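Local coordinates for ribonucleoside triphosphate reductase (PDB 1L1L), which catalyses the adenosylcobalamin-dependent reduction of ribonucleoside triphosphates to deoxyribonucleotides, working as an allosterically regulated monomer, at residues A[575-580]-A[604-609]. Sequence-based numbering, arbitrary orientation.
Sequences IRFQDS and TCVEFP
Phe577 and Thr604 form one antiparallel hydrogen-bonded pair and Ile575 and Val606 the next, with the non-hydrogen-bonded pair Arg576 and Cys605 between them. The bonds at Phe577 are the straighter on average: Thr604 N donates to Phe577 O at 2.7 Å with 172° at the hydrogen, and Phe577 N donates back to Thr604 O. At the other end the bond from Val606 N to Ile575 O is more bent.

The tight side carries Ile575, Phe577, Thr604 and Val606. With CG anti to the carbonyl carbon (chi1 -64°), the Phe577 ring brings CD1 to 3.6 Å from Val606 CG2, an oblique approach, while Thr604 O lies at the ring edge. Ile575 CG1 meets Phe608 CE1 at 3.5 Å, the two side chains crossing at about a right angle. Leu584 and Leu587 of helix 583-589 pack against Phe577, and Leu584 also touches Val606.

The reverse side is looser: Arg576 CG only grazes Cys605 SG at 4.1 Å, and the side chain of Arg576, an exposed residue, leads away to a salt bridge with Asp597.

Beyond the end of strand 570-578, the buried Thr604 donates from OG1 to OD2 of the exposed Asp579 at 2.6 Å, meeting the carboxylate 50° above its plane.

These pairings join the two central strands of a four-stranded sheet in an alpha+beta arrangement: an antiparallel sheet with helix 583-589 packed on the face that carries Phe577, Thr604 and Val606.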
loop_
_atom_site.group_PDB
_atom_site.type_symbol
_atom_site.label_atom_id
_atom_site.label_comp_id
_atom_site.label_asym_id
_atom_site.label_seq_id
_atom_site.Cartn_x
_atom_site.Cartn_y
_atom_site.Cartn_z
ATOM N N ILE A 575 21.993 0.356 -4.067
ATOM C CA ILE A 575 21.110 -0.612 -3.440
ATOM C C ILE A 575 21.880 -1.203 -2.272
ATOM O O ILE A 575 23.017 -1.645 -2.432
ATOM C CB ILE A 575 20.731 -1.726 -4.428
ATOM C CG1 ILE A 575 20.175 -1.098 -5.701
ATOM C CG2 ILE A 575 19.716 -2.660 -3.798
ATOM C CD1 ILE A 575 19.032 -0.120 -5.447
ATOM N N ARG A 576 21.266 -1.198 -1.093
ATOM C CA ARG A 576 21.915 -1.708 0.104
ATOM C C ARG A 576 21.595 -3.168 0.386
ATOM O O ARG A 576 20.430 -3.592 0.322
ATOM C CB ARG A 576 21.536 -0.821 1.299
ATOM C CG ARG A 576 21.727 0.654 0.955
ATOM C CD ARG A 576 21.958 1.543 2.164
ATOM N NE ARG A 576 20.911 1.403 3.166
ATOM C CZ ARG A 576 20.793 2.199 4.225
ATOM N NH1 ARG A 576 19.811 2.005 5.104
ATOM N NH2 ARG A 576 21.647 3.203 4.396
ATOM N N PHE A 577 22.647 -3.927 0.694
ATOM C CA PHE A 577 22.557 -5.351 0.986
ATOM C C PHE A 577 23.237 -5.690 2.301
ATOM O O PHE A 577 24.235 -5.074 2.667
ATOM C CB PHE A 577 23.289 -6.195 -0.081
ATOM C CG PHE A 577 22.709 -6.100 -1.459
ATOM C CD1 PHE A 577 23.033 -5.040 -2.297
ATOM C CD2 PHE A 577 21.817 -7.071 -1.912
ATOM C CE1 PHE A 577 22.477 -4.935 -3.571
ATOM C CE2 PHE A 577 21.253 -6.979 -3.183
ATOM C CZ PHE A 577 21.580 -5.910 -4.015
ATOM N N GLN A 578 22.713 -6.700 2.983
ATOM C CA GLN A 578 23.330 -7.191 4.206
ATOM C C GLN A 578 24.640 -7.798 3.705
ATOM O O GLN A 578 24.678 -8.394 2.625
ATOM C CB GLN A 578 22.462 -8.280 4.845
ATOM C CG GLN A 578 21.741 -7.836 6.122
ATOM C CD GLN A 578 20.598 -8.762 6.527
ATOM O OE1 GLN A 578 20.117 -8.711 7.664
ATOM N NE2 GLN A 578 20.144 -9.595 5.595
ATOM N N ASP A 579 25.715 -7.630 4.467
ATOM C CA ASP A 579 27.012 -8.164 4.072
ATOM C C ASP A 579 27.007 -9.673 3.825
ATOM O O ASP A 579 27.901 -10.189 3.166
ATOM C CB ASP A 579 28.071 -7.826 5.125
ATOM C CG ASP A 579 28.495 -6.372 5.089
ATOM O OD1 ASP A 579 29.376 -6.004 5.891
ATOM O OD2 ASP A 579 27.963 -5.596 4.266
ATOM N N SER A 580 26.005 -10.373 4.344
ATOM C CA SER A 580 25.909 -11.827 4.168
ATOM C C SER A 580 25.040 -12.243 2.983
ATOM O O SER A 580 24.990 -13.422 2.631
ATOM C CB SER A 580 25.329 -12.479 5.426
ATOM O OG SER A 580 26.215 -12.363 6.521
ATOM N N THR A 604 26.401 -3.422 2.750
ATOM C CA THR A 604 27.206 -3.076 1.578
ATOM C C THR A 604 26.348 -2.374 0.538
ATOM O O THR A 604 25.212 -2.781 0.281
ATOM C CB THR A 604 27.802 -4.351 0.887
ATOM O OG1 THR A 604 28.657 -5.049 1.794
ATOM C CG2 THR A 604 28.600 -3.969 -0.356
ATOM N N CYS A 605 26.889 -1.319 -0.054
ATOM C CA CYS A 605 26.189 -0.596 -1.100
ATOM C C CYS A 605 26.706 -1.131 -2.427
ATOM O O CYS A 605 27.897 -1.406 -2.567
ATOM C CB CYS A 605 26.505 0.898 -1.060
ATOM S SG CYS A 605 25.569 1.873 0.134
ATOM N N VAL A 606 25.808 -1.278 -3.391
ATOM C CA VAL A 606 26.207 -1.718 -4.715
ATOM C C VAL A 606 25.714 -0.637 -5.682
ATOM O O VAL A 606 24.529 -0.262 -5.672
ATOM C CB VAL A 606 25.606 -3.098 -5.055
ATOM C CG1 VAL A 606 26.038 -3.520 -6.458
ATOM C CG2 VAL A 606 26.074 -4.130 -4.026
ATOM N N GLU A 607 26.628 -0.130 -6.508
ATOM C CA GLU A 607 26.314 0.939 -7.450
ATOM C C GLU A 607 25.808 0.480 -8.821
ATOM O O GLU A 607 26.508 -0.238 -9.560
ATOM C CB GLU A 607 27.546 1.832 -7.609
ATOM C CG GLU A 607 28.182 2.160 -6.250
ATOM C CD GLU A 607 29.271 3.207 -6.312
ATOM O OE1 GLU A 607 29.622 3.665 -7.419
ATOM O OE2 GLU A 607 29.779 3.582 -5.226
ATOM N N PHE A 608 24.594 0.915 -9.160
ATOM C CA PHE A 608 23.973 0.561 -10.444
ATOM C C PHE A 608 23.826 1.779 -11.344
ATOM O O PHE A 608 23.034 2.680 -11.057
ATOM C CB PHE A 608 22.573 -0.044 -10.241
ATOM C CG PHE A 608 22.560 -1.356 -9.503
ATOM C CD1 PHE A 608 22.758 -1.404 -8.125
ATOM C CD2 PHE A 608 22.348 -2.556 -10.196
ATOM C CE1 PHE A 608 22.749 -2.629 -7.440
ATOM C CE2 PHE A 608 22.338 -3.778 -9.527
ATOM C CZ PHE A 608 22.539 -3.821 -8.149
ATOM N N PRO A 609 24.606 1.846 -12.436
ATOM C CA PRO A 609 24.492 2.992 -13.346
ATOM C C PRO A 609 23.123 2.883 -14.034
ATOM O O PRO A 609 22.740 1.796 -14.465
ATOM C CB PRO A 609 25.646 2.776 -14.331
ATOM C CG PRO A 609 26.658 2.006 -13.503
ATOM C CD PRO A 609 25.785 1.024 -12.761
#